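Local coordinates for probable outer membrane protein (Pseudomonas aeruginosa, PDB 3DWO) that probably carries long-chain fatty acids or other hydrophobic compounds across the bacterial outer membrane as a FadL-family beta-barrel channel, at residues Q46-K57 against Q90-F101; P119-D127 against F135-T143. All coordinates share one frame; numbering follows the deposited sequence.

Contact 1: Q46-K57 against Q90-F101. With C8E ((hydroxyethyloxy)tri(ethyloxy)octane), chain E; C8E ((hydroxyethyloxy)tri(ethyloxy)octane), chain L.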
loop_
_atom_site.group_PDB
_atom_site.type_symbol
_atom_site.label_atom_id
_atom_site.label_comp_id
_atom_site.label_asym_id
_atom_site.label_seq_id
_atom_site.Cartn_x
_atom_site.Cartn_y
_atom_site.Cartn_z
ATOM N N GLN A 46 -2.862 19.554 -13.665
ATOM C CA GLN A 46 -3.623 19.352 -12.438
ATOM C C GLN A 46 -2.785 18.882 -11.255
ATOM O O GLN A 46 -1.912 18.028 -11.397
ATOM C CB GLN A 46 -4.733 18.336 -12.709
ATOM C CG GLN A 46 -5.639 18.031 -11.536
ATOM C CD GLN A 46 -6.649 16.947 -11.872
ATOM O OE1 GLN A 46 -6.282 15.804 -12.156
ATOM N NE2 GLN A 46 -7.926 17.302 -11.852
ATOM N N LEU A 47 -3.062 19.447 -10.087
ATOM C CA LEU A 47 -2.363 19.073 -8.869
ATOM C C LEU A 47 -3.370 18.674 -7.801
ATOM O O LEU A 47 -4.340 19.388 -7.546
ATOM C CB LEU A 47 -1.511 20.225 -8.343
ATOM C CG LEU A 47 -0.932 19.956 -6.946
ATOM C CD1 LEU A 47 -0.025 18.729 -6.980
ATOM C CD2 LEU A 47 -0.160 21.176 -6.464
ATOM N N THR A 48 -3.129 17.527 -7.178
ATOM C CA THR A 48 -4.002 17.026 -6.131
ATOM C C THR A 48 -3.200 16.802 -4.857
ATOM O O THR A 48 -2.048 16.376 -4.901
ATOM C CB THR A 48 -4.656 15.682 -6.535
ATOM O OG1 THR A 48 -5.575 15.897 -7.617
ATOM C CG2 THR A 48 -5.403 15.071 -5.350
ATOM N N VAL A 49 -3.816 17.108 -3.721
ATOM C CA VAL A 49 -3.178 16.903 -2.437
ATOM C C VAL A 49 -4.196 16.269 -1.494
ATOM O O VAL A 49 -5.233 16.862 -1.185
ATOM C CB VAL A 49 -2.664 18.221 -1.850
ATOM C CG1 VAL A 49 -3.772 19.253 -1.836
ATOM C CG2 VAL A 49 -2.140 17.986 -0.454
ATOM N N ASN A 50 -3.902 15.049 -1.056
ATOM C CA ASN A 50 -4.789 14.323 -0.154
ATOM C C ASN A 50 -4.155 14.179 1.209
ATOM O O ASN A 50 -2.932 14.192 1.348
ATOM C CB ASN A 50 -5.046 12.895 -0.650
ATOM C CG ASN A 50 -5.464 12.835 -2.090
ATOM O OD1 ASN A 50 -6.558 13.260 -2.447
ATOM N ND2 ASN A 50 -4.593 12.292 -2.935
ATOM N N TYR A 51 -5.001 14.028 2.216
ATOM C CA TYR A 51 -4.523 13.786 3.558
ATOM C C TYR A 51 -5.296 12.567 4.020
ATOM O O TYR A 51 -6.526 12.597 4.121
ATOM C CB TYR A 51 -4.785 14.961 4.492
ATOM C CG TYR A 51 -4.199 14.716 5.859
ATOM C CD1 TYR A 51 -4.971 14.172 6.886
ATOM C CD2 TYR A 51 -2.854 14.971 6.109
ATOM C CE1 TYR A 51 -4.412 13.888 8.131
ATOM C CE2 TYR A 51 -2.282 14.690 7.347
ATOM C CZ TYR A 51 -3.064 14.151 8.354
ATOM O OH TYR A 51 -2.499 13.879 9.583
ATOM N N ALA A 52 -4.570 11.487 4.271
ATOM C CA ALA A 52 -5.185 10.247 4.704
ATOM C C ALA A 52 -4.991 10.048 6.190
ATOM O O ALA A 52 -3.870 10.092 6.698
ATOM C CB ALA A 52 -4.599 9.082 3.941
ATOM N N ASP A 53 -6.106 9.843 6.877
ATOM C CA ASP A 53 -6.114 9.626 8.307
ATOM C C ASP A 53 -6.529 8.182 8.527
ATOM O O ASP A 53 -7.676 7.811 8.279
ATOM C CB ASP A 53 -7.102 10.585 8.971
ATOM C CG ASP A 53 -7.246 10.330 10.448
ATOM O OD1 ASP A 53 -6.214 10.094 11.110
ATOM O OD2 ASP A 53 -8.390 10.370 10.948
ATOM N N ILE A 54 -5.580 7.373 8.988
ATOM C CA ILE A 54 -5.811 5.954 9.213
ATOM C C ILE A 54 -5.677 5.572 10.681
ATOM O O ILE A 54 -4.680 5.883 11.332
ATOM C CB ILE A 54 -4.822 5.101 8.382
ATOM C CG1 ILE A 54 -4.827 5.569 6.922
ATOM C CG2 ILE A 54 -5.193 3.634 8.476
ATOM C CD1 ILE A 54 -6.193 5.542 6.249
ATOM N N ASP A 55 -6.693 4.883 11.187
ATOM C CA ASP A 55 -6.736 4.452 12.575
ATOM C C ASP A 55 -6.535 2.943 12.623
ATOM O O ASP A 55 -7.243 2.205 11.941
ATOM C CB ASP A 55 -8.098 4.797 13.167
ATOM C CG ASP A 55 -8.092 4.800 14.672
ATOM O OD1 ASP A 55 -7.632 5.805 15.257
ATOM O OD2 ASP A 55 -8.538 3.801 15.272
ATOM N N ILE A 56 -5.588 2.485 13.435
ATOM C CA ILE A 56 -5.311 1.053 13.558
ATOM C C ILE A 56 -5.150 0.639 15.017
ATOM O O ILE A 56 -4.380 1.253 15.761
ATOM C CB ILE A 56 -4.000 0.658 12.832
ATOM C CG1 ILE A 56 -4.055 1.066 11.364
ATOM C CG2 ILE A 56 -3.779 -0.842 12.956
ATOM C CD1 ILE A 56 -2.705 0.962 10.650
ATOM N N LYS A 57 -5.863 -0.407 15.418
ATOM C CA LYS A 57 -5.788 -0.899 16.785
ATOM C C LYS A 57 -5.887 -2.421 16.872
ATOM O O LYS A 57 -6.440 -3.078 15.991
ATOM C CB LYS A 57 -6.903 -0.292 17.636
ATOM C CG LYS A 57 -6.766 1.190 17.913
ATOM C CD LYS A 57 -7.933 1.646 18.774
ATOM C CE LYS A 57 -7.974 3.162 18.934
ATOM N NZ LYS A 57 -9.213 3.576 19.659
ATOM N N GLN A 90 -2.324 3.109 19.553
ATOM C CA GLN A 90 -2.817 3.535 18.245
ATOM C C GLN A 90 -1.644 3.456 17.243
ATOM O O GLN A 90 -0.696 4.243 17.311
ATOM C CB GLN A 90 -3.353 4.968 18.359
ATOM C CG GLN A 90 -3.600 5.665 17.029
ATOM C CD GLN A 90 -4.593 4.929 16.163
ATOM O OE1 GLN A 90 -4.318 4.637 15.004
ATOM N NE2 GLN A 90 -5.760 4.625 16.723
ATOM N N ALA A 91 -1.714 2.500 16.322
ATOM C CA ALA A 91 -0.652 2.284 15.343
ATOM C C ALA A 91 -0.874 2.989 14.006
ATOM O O ALA A 91 -0.069 2.844 13.077
ATOM C CB ALA A 91 -0.474 0.775 15.115
ATOM N N GLY A 92 -1.961 3.752 13.918
ATOM C CA GLY A 92 -2.289 4.475 12.703
ATOM C C GLY A 92 -1.419 5.691 12.434
ATOM O O GLY A 92 -0.453 5.957 13.157
ATOM N N PHE A 93 -1.781 6.446 11.400
ATOM C CA PHE A 93 -1.029 7.630 11.008
ATOM C C PHE A 93 -1.890 8.626 10.245
ATOM O O PHE A 93 -3.071 8.402 9.989
ATOM C CB PHE A 93 0.117 7.229 10.081
ATOM C CG PHE A 93 -0.346 6.494 8.847
ATOM C CD1 PHE A 93 -0.631 5.129 8.897
ATOM C CD2 PHE A 93 -0.557 7.176 7.653
ATOM C CE1 PHE A 93 -1.122 4.453 7.773
ATOM C CE2 PHE A 93 -1.046 6.513 6.524
ATOM C CZ PHE A 93 -1.330 5.147 6.586
ATOM N N GLY A 94 -1.249 9.728 9.881
ATOM C CA GLY A 94 -1.858 10.777 9.096
ATOM C C GLY A 94 -0.759 11.051 8.086
ATOM O O GLY A 94 0.407 11.157 8.475
ATOM N N ALA A 95 -1.092 11.140 6.804
ATOM C CA ALA A 95 -0.072 11.394 5.793
ATOM C C ALA A 95 -0.575 12.226 4.623
ATOM O O ALA A 95 -1.761 12.221 4.301
ATOM C CB ALA A 95 0.486 10.073 5.279
ATOM N N TRP A 96 0.342 12.949 3.992
ATOM C CA TRP A 96 0.001 13.760 2.835
ATOM C C TRP A 96 0.397 12.986 1.588
ATOM O O TRP A 96 1.451 12.359 1.557
ATOM C CB TRP A 96 0.756 15.091 2.857
ATOM C CG TRP A 96 0.360 15.981 3.979
ATOM C CD1 TRP A 96 0.937 16.056 5.210
ATOM C CD2 TRP A 96 -0.748 16.885 3.996
ATOM N NE1 TRP A 96 0.253 16.953 6.000
ATOM C CE2 TRP A 96 -0.786 17.475 5.277
ATOM C CE3 TRP A 96 -1.716 17.251 3.050
ATOM C CZ2 TRP A 96 -1.757 18.415 5.640
ATOM C CZ3 TRP A 96 -2.683 18.186 3.409
ATOM C CH2 TRP A 96 -2.695 18.757 4.695
ATOM N N LEU A 97 -0.454 13.020 0.568
ATOM C CA LEU A 97 -0.169 12.328 -0.680
ATOM C C LEU A 97 -0.479 13.204 -1.875
ATOM O O LEU A 97 -1.643 13.404 -2.234
ATOM C CB LEU A 97 -0.969 11.035 -0.799
ATOM C CG LEU A 97 -0.505 9.857 0.050
ATOM C CD1 LEU A 97 -1.024 10.007 1.469
ATOM C CD2 LEU A 97 -1.016 8.571 -0.579
ATOM N N PRO A 98 0.570 13.739 -2.509
ATOM C CA PRO A 98 0.440 14.605 -3.677
ATOM C C PRO A 98 0.282 13.757 -4.929
ATOM O O PRO A 98 0.678 12.593 -4.953
ATOM C CB PRO A 98 1.756 15.365 -3.671
ATOM C CG PRO A 98 2.722 14.283 -3.270
ATOM C CD PRO A 98 1.985 13.590 -2.125
ATOM N N THR A 99 -0.300 14.350 -5.961
ATOM C CA THR A 99 -0.492 13.673 -7.230
ATOM C C THR A 99 -0.578 14.748 -8.309
ATOM O O THR A 99 -1.250 15.766 -8.133
ATOM C CB THR A 99 -1.769 12.817 -7.218
ATOM O OG1 THR A 99 -1.580 11.691 -6.349
ATOM C CG2 THR A 99 -2.093 12.317 -8.613
ATOM N N GLY A 100 0.132 14.532 -9.412
ATOM C CA GLY A 100 0.126 15.504 -10.489
ATOM C C GLY A 100 -0.124 14.891 -11.852
ATOM O O GLY A 100 0.382 13.811 -12.159
ATOM N N PHE A 101 -0.908 15.583 -12.673
ATOM C CA PHE A 101 -1.215 15.100 -14.012
ATOM C C PHE A 101 -1.117 16.217 -15.039
ATOM O O PHE A 101 -1.533 17.355 -14.797
ATOM C CB PHE A 101 -2.622 14.505 -14.063
ATOM C CG PHE A 101 -2.806 13.294 -13.195
ATOM C CD1 PHE A 101 -2.178 12.093 -13.509
ATOM C CD2 PHE A 101 -3.621 13.351 -12.066
ATOM C CE1 PHE A 101 -2.360 10.961 -12.711
ATOM C CE2 PHE A 101 -3.811 12.231 -11.263
ATOM C CZ PHE A 101 -3.180 11.031 -11.584
HETATM C C1 C8E E . 3.756 7.451 3.946
HETATM C C2 C8E E . 2.738 6.449 4.230
HETATM C C3 C8E E . 2.014 5.976 3.053
HETATM C C4 C8E E . 0.767 6.716 2.980
HETATM C C5 C8E E . -0.329 5.773 2.678
HETATM C C6 C8E E . -1.469 6.494 2.157
HETATM C C7 C8E E . -2.464 5.443 2.184
HETATM C C8 C8E E . -3.711 6.012 2.711
HETATM O O9 C8E E . -5.019 5.514 2.534
HETATM C C10 C8E E . -5.557 5.397 1.233
HETATM C C11 C8E E . -6.929 4.836 1.444
HETATM O O12 C8E E . -6.871 3.589 2.165
HETATM C C13 C8E E . -8.137 3.134 2.722
HETATM C C14 C8E E . -8.320 2.288 4.021
HETATM O O15 C8E E . -7.793 2.468 5.366
HETATM C C16 C8E E . -6.525 1.795 5.518
HETATM C C17 C8E E . -6.627 0.341 6.004
HETATM O O18 C8E E . -6.261 -0.071 7.336
HETATM C C19 C8E E . -4.862 -0.461 7.430
HETATM C C20 C8E E . -4.386 -1.929 7.727
HETATM O O21 C8E E . -3.858 -2.707 6.650
HETATM C C1 C8E L . 4.923 15.301 -13.364
HETATM C C2 C8E L . 3.956 16.300 -13.791
HETATM C C3 C8E L . 3.004 16.707 -12.759
HETATM C C4 C8E L . 2.161 17.737 -13.337
HETATM C C5 C8E L . 2.207 18.936 -12.464
HETATM C C6 C8E L . 1.217 19.905 -12.887
HETATM O O HOH W 1 -4.134 15.549 -9.871
HETATM O O HOH W 2 -4.055 10.780 -5.483
#

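Contact 2: P119-D127 against F135-T143. With C8E ((hydroxyethyloxy)tri(ethyloxy)octane), chain E; C8E ((hydroxyethyloxy)tri(ethyloxy)octane), chain D.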
loop_
_atom_site.group_PDB
_atom_site.type_symbol
_atom_site.label_atom_id
_atom_site.label_comp_id
_atom_site.label_asym_id
_atom_site.label_seq_id
_atom_site.Cartn_x
_atom_site.Cartn_y
_atom_site.Cartn_z
ATOM N N PRO A 119 1.700 4.872 -6.067
ATOM C CA PRO A 119 1.097 3.540 -6.199
ATOM C C PRO A 119 1.012 2.715 -4.919
ATOM O O PRO A 119 0.062 1.951 -4.724
ATOM C CB PRO A 119 1.997 2.847 -7.231
ATOM C CG PRO A 119 2.662 3.977 -7.961
ATOM C CD PRO A 119 2.937 4.956 -6.861
ATOM N N MET A 120 2.014 2.864 -4.059
ATOM C CA MET A 120 2.077 2.086 -2.833
ATOM C C MET A 120 2.324 2.924 -1.592
ATOM O O MET A 120 3.079 3.901 -1.618
ATOM C CB MET A 120 3.176 1.031 -2.973
ATOM C CG MET A 120 2.717 -0.383 -2.680
ATOM S SD MET A 120 3.501 -1.607 -3.752
ATOM C CE MET A 120 5.253 -1.389 -3.263
ATOM N N GLY A 121 1.685 2.526 -0.500
ATOM C CA GLY A 121 1.848 3.247 0.744
ATOM C C GLY A 121 1.088 2.643 1.908
ATOM O O GLY A 121 -0.102 2.351 1.799
ATOM N N MET A 122 1.785 2.439 3.021
ATOM C CA MET A 122 1.165 1.910 4.229
ATOM C C MET A 122 2.091 2.182 5.394
ATOM O O MET A 122 3.298 2.368 5.219
ATOM C CB MET A 122 0.881 0.411 4.118
ATOM C CG MET A 122 0.187 -0.192 5.350
ATOM S SD MET A 122 -1.208 0.757 6.074
ATOM C CE MET A 122 -2.273 0.964 4.639
ATOM N N ARG A 123 1.527 2.211 6.588
ATOM C CA ARG A 123 2.326 2.499 7.755
ATOM C C ARG A 123 1.617 2.010 9.005
ATOM O O ARG A 123 0.405 2.145 9.128
ATOM C CB ARG A 123 2.551 4.012 7.828
ATOM C CG ARG A 123 3.365 4.506 9.011
ATOM C CD ARG A 123 3.530 6.021 8.917
ATOM N NE ARG A 123 4.637 6.539 9.722
ATOM C CZ ARG A 123 4.648 6.595 11.047
ATOM N NH1 ARG A 123 3.603 6.157 11.742
ATOM N NH2 ARG A 123 5.702 7.098 11.675
ATOM N N SER A 124 2.374 1.409 9.913
ATOM C CA SER A 124 1.821 0.954 11.171
ATOM C C SER A 124 2.970 0.976 12.163
ATOM O O SER A 124 4.042 0.445 11.887
ATOM C CB SER A 124 1.207 -0.461 11.044
ATOM O OG SER A 124 2.142 -1.431 10.591
ATOM N N THR A 125 2.755 1.622 13.307
ATOM C CA THR A 125 3.786 1.712 14.330
ATOM C C THR A 125 3.211 1.340 15.691
ATOM O O THR A 125 2.459 2.105 16.291
ATOM C CB THR A 125 4.394 3.143 14.394
ATOM O OG1 THR A 125 3.368 4.103 14.680
ATOM C CG2 THR A 125 5.046 3.501 13.072
ATOM N N TRP A 126 3.563 0.153 16.171
ATOM C CA TRP A 126 3.071 -0.314 17.459
ATOM C C TRP A 126 4.072 0.047 18.543
ATOM O O TRP A 126 5.276 0.127 18.285
ATOM C CB TRP A 126 2.878 -1.832 17.448
ATOM C CG TRP A 126 2.017 -2.322 16.319
ATOM C CD1 TRP A 126 2.428 -2.703 15.069
ATOM C CD2 TRP A 126 0.588 -2.429 16.323
ATOM N NE1 TRP A 126 1.337 -3.041 14.294
ATOM C CE2 TRP A 126 0.197 -2.880 15.040
ATOM C CE3 TRP A 126 -0.401 -2.184 17.286
ATOM C CZ2 TRP A 126 -1.145 -3.091 14.696
ATOM C CZ3 TRP A 126 -1.742 -2.393 16.943
ATOM C CH2 TRP A 126 -2.099 -2.842 15.656
ATOM N N ASP A 127 3.573 0.273 19.753
ATOM C CA ASP A 127 4.443 0.601 20.870
ATOM C C ASP A 127 5.508 -0.498 20.908
ATOM O O ASP A 127 5.183 -1.679 20.871
ATOM C CB ASP A 127 3.635 0.627 22.168
ATOM C CG ASP A 127 4.481 0.986 23.367
ATOM O OD1 ASP A 127 5.178 0.096 23.907
ATOM O OD2 ASP A 127 4.458 2.172 23.761
ATOM N N PHE A 135 6.335 -9.877 16.482
ATOM C CA PHE A 135 5.786 -9.953 15.131
ATOM C C PHE A 135 5.931 -8.656 14.363
ATOM O O PHE A 135 6.081 -8.670 13.138
ATOM C CB PHE A 135 4.301 -10.331 15.168
ATOM C CG PHE A 135 4.039 -11.701 15.726
ATOM C CD1 PHE A 135 4.007 -11.914 17.098
ATOM C CD2 PHE A 135 3.847 -12.783 14.874
ATOM C CE1 PHE A 135 3.787 -13.193 17.619
ATOM C CE2 PHE A 135 3.626 -14.063 15.381
ATOM C CZ PHE A 135 3.597 -14.265 16.759
ATOM N N ALA A 136 5.876 -7.533 15.074
ATOM C CA ALA A 136 6.002 -6.243 14.422
ATOM C C ALA A 136 6.051 -5.076 15.385
ATOM O O ALA A 136 5.433 -5.095 16.457
ATOM C CB ALA A 136 4.847 -6.036 13.452
ATOM N N VAL A 137 6.811 -4.064 14.993
ATOM C CA VAL A 137 6.906 -2.834 15.755
ATOM C C VAL A 137 6.545 -1.766 14.725
ATOM O O VAL A 137 5.415 -1.282 14.701
ATOM C CB VAL A 137 8.325 -2.598 16.323
ATOM C CG1 VAL A 137 8.378 -1.253 17.053
ATOM C CG2 VAL A 137 8.684 -3.718 17.298
ATOM N N ASP A 138 7.486 -1.433 13.845
ATOM C CA ASP A 138 7.226 -0.439 12.812
ATOM C C ASP A 138 7.241 -0.998 11.388
ATOM O O ASP A 138 8.037 -1.876 11.058
ATOM C CB ASP A 138 8.241 0.701 12.902
ATOM C CG ASP A 138 8.097 1.501 14.174
ATOM O OD1 ASP A 138 7.029 1.399 14.820
ATOM O OD2 ASP A 138 9.043 2.237 14.523
ATOM N N THR A 139 6.345 -0.478 10.554
ATOM C CA THR A 139 6.251 -0.880 9.158
ATOM C C THR A 139 5.950 0.380 8.352
ATOM O O THR A 139 4.975 1.081 8.617
ATOM C CB THR A 139 5.113 -1.906 8.930
ATOM O OG1 THR A 139 5.349 -3.077 9.721
ATOM C CG2 THR A 139 5.046 -2.299 7.467
ATOM N N LYS A 140 6.804 0.675 7.382
ATOM C CA LYS A 140 6.632 1.850 6.549
ATOM C C LYS A 140 6.990 1.525 5.102
ATOM O O LYS A 140 8.088 1.040 4.812
ATOM C CB LYS A 140 7.507 2.987 7.085
ATOM C CG LYS A 140 7.717 4.141 6.122
ATOM C CD LYS A 140 6.407 4.707 5.602
ATOM C CE LYS A 140 6.663 5.837 4.618
ATOM N NZ LYS A 140 7.420 6.965 5.242
ATOM N N ILE A 141 6.050 1.782 4.198
ATOM C CA ILE A 141 6.244 1.517 2.778
ATOM C C ILE A 141 5.650 2.656 1.960
ATOM O O ILE A 141 4.521 3.068 2.196
ATOM C CB ILE A 141 5.502 0.233 2.303
ATOM C CG1 ILE A 141 5.719 -0.915 3.282
ATOM C CG2 ILE A 141 5.977 -0.160 0.917
ATOM C CD1 ILE A 141 4.872 -0.814 4.531
ATOM N N GLU A 142 6.413 3.170 1.008
ATOM C CA GLU A 142 5.897 4.206 0.134
ATOM C C GLU A 142 6.573 4.105 -1.215
ATOM O O GLU A 142 7.790 3.925 -1.301
ATOM C CB GLU A 142 6.090 5.616 0.703
ATOM C CG GLU A 142 5.625 6.685 -0.305
ATOM C CD GLU A 142 5.228 8.017 0.329
ATOM O OE1 GLU A 142 5.691 8.311 1.449
ATOM O OE2 GLU A 142 4.460 8.778 -0.305
ATOM N N THR A 143 5.761 4.197 -2.264
ATOM C CA THR A 143 6.239 4.134 -3.635
ATOM C C THR A 143 5.740 5.372 -4.363
ATOM O O THR A 143 4.546 5.655 -4.373
ATOM C CB THR A 143 5.693 2.883 -4.374
ATOM O OG1 THR A 143 6.249 1.696 -3.789
ATOM C CG2 THR A 143 6.037 2.938 -5.858
HETATM C C1 C8E E . 3.756 7.451 3.946
HETATM C C2 C8E E . 2.738 6.449 4.230
HETATM C C3 C8E E . 2.014 5.976 3.053
HETATM C C4 C8E E . 0.767 6.716 2.980
HETATM C C5 C8E E . -0.329 5.773 2.678
HETATM C C6 C8E E . -1.469 6.494 2.157
HETATM C C7 C8E E . -2.464 5.443 2.184
HETATM C C8 C8E E . -3.711 6.012 2.711
HETATM O O9 C8E E . -5.019 5.514 2.534
HETATM C C10 C8E E . -5.557 5.397 1.233
HETATM C C11 C8E E . -6.929 4.836 1.444
HETATM O O12 C8E E . -6.871 3.589 2.165
HETATM C C13 C8E E . -8.137 3.134 2.722
HETATM C C14 C8E E . -8.320 2.288 4.021
HETATM O O15 C8E E . -7.793 2.468 5.366
HETATM C C16 C8E E . -6.525 1.795 5.518
HETATM C C17 C8E E . -6.627 0.341 6.004
HETATM O O18 C8E E . -6.261 -0.071 7.336
HETATM C C19 C8E E . -4.862 -0.461 7.430
HETATM C C20 C8E E . -4.386 -1.929 7.727
HETATM O O21 C8E E . -3.858 -2.707 6.650
HETATM C C1 C8E D . -0.354 -8.997 5.905
HETATM C C2 C8E D . 0.957 -8.415 6.170
HETATM C C3 C8E D . 1.822 -8.265 5.007
HETATM C C4 C8E D . 3.024 -7.585 5.454
HETATM C C5 C8E D . 3.693 -6.971 4.280
HETATM C C6 C8E D . 4.602 -5.925 4.711
HETATM C C7 C8E D . 5.486 -5.871 3.559
HETATM C C8 C8E D . 5.837 -4.458 3.280
HETATM O O9 C8E D . 7.138 -3.924 3.078
HETATM C C10 C8E D . 8.092 -4.039 4.116
HETATM C C11 C8E D . 9.338 -3.397 3.592
HETATM O O12 C8E D . 10.226 -4.386 3.043
HETATM C C13 C8E D . 11.478 -4.591 3.766
HETATM C C14 C8E D . 11.687 -5.516 5.007
HETATM O O15 C8E D . 12.668 -6.560 5.286
HETATM C C16 C8E D . 12.212 -7.861 4.861
HETATM C C17 C8E D . 11.443 -8.656 5.933
HETATM O O18 C8E D . 11.476 -8.332 7.339
HETATM C C19 C8E D . 12.536 -9.013 8.063
HETATM C C20 C8E D . 12.271 -9.927 9.317
HETATM O O21 C8E D . 12.362 -9.353 10.630
HETATM O O HOH W 3 4.001 -2.553 11.901
HETATM O O HOH W 4 6.783 2.085 17.323
#

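Contact 1: Q46-K57 against Q90-F101
Y51 lays the edge of its ring against the face of W96, the two planes 64° apart. Starting from the backbone, CB of Y51 sits over the six-membered ring of W96, a CH-pi contact 4.2 Å from its centroid. With chi1 at -176°, CG turns away from its own N and the ring is carried past A95, whose O lies 3.8 Å from CG. CD2 then comes down over the centre of the indole, 3.4 Å from W96 CE2, while CE2 leans toward W96 NE1. At the tip, OH reaches 3.2 Å from CA of G94, where there is no side chain to meet it. V49 CG2 packs beside W96 CE3.

On the opposite face, I54 CB lies over the F93 ring, and A52 CB comes within 3.4 Å of C8 of the detergent C8E of chain E, which L97 also touches. Further along, one water joins N50 ND2, weakly, to T99 OG1; N50 OD1 itself bonds S436. In the loop leading into the second strand, Q90 OE1 accepts from I56 N (3.0 Å) and from G92 N, so a side-chain carbonyl continues the pairing. The chemistry thus implies a two-faced wall: aromatic rings on the outer surface, and inside it an apolar patch that here takes the alkyl tail of a detergent, beside polar groups bridged by water.

Contact 2: P119-D127 against F135-T143
T143 and M120, the two residues with most surface buried here, meet tightly: M120 CB lies only 3.4 Å from T143 CB. The methionine's chi1 of -127° falls off the staggered positions, and its bent chain brings CE back to 3.3 Å from T143 OG1. That hydroxyl has its polar partner on the next strand, bonding T169. T143 N donates to M120 O from above the carbonyl plane, and P119, having no N-H to offer, sets its CD against T143 O.

I141 comes third. Its backbone exchanges two hydrogen bonds with M122, and its CD1 packs 3.6 Å from M122 O. CG1 lies 3.3 Å from O9 of the C8E of chain D, so this isoleucine lies between its strand partner and a detergent. Next to M122, G121 has no side chain, and the C8E of chain E runs close by, C5 lying 3.5 Å from G121 C; its C1 end reaches K140 CE and E142 OE1 on the opposite face from I141.

Toward the loop, one water donates to S124 OG and also binds T139 OG1; S124 OG is held as well by R372 O. T125 CB lies 3.2 Å from D138 OD1. W126 N donates an almost straight bond (172°) to V137 O just where V137 and D138 both face S174 in a classic beta bulge. Consecutive antiparallel strands joined through the loop from W126 to V137 form one hairpin of an up-and-down outer-membrane barrel, as in the FadL family.

Contact 1 closes before contact 2 opens along the chain, and their centres lie about 13 Å apart in the same barrel wall, where strands 93-105 and 110-125 are neighbours. Near the loop end they touch directly: A91 O is 3.1 Å from T125 N, a probable hydrogen bond, and A91 CB packs 3.6 Å from W126 CD2. F93 CE1 lies 3.1 Å from R123 O. Deeper in, the detergent C8E of chain E runs between them, with its C1 end beside K140 and E142 and C6 and C8 of its octyl tail against L97 and A52. It thus appears to cross from outer to inner face, consistent with hydrophobic compounds passing through the channel wall.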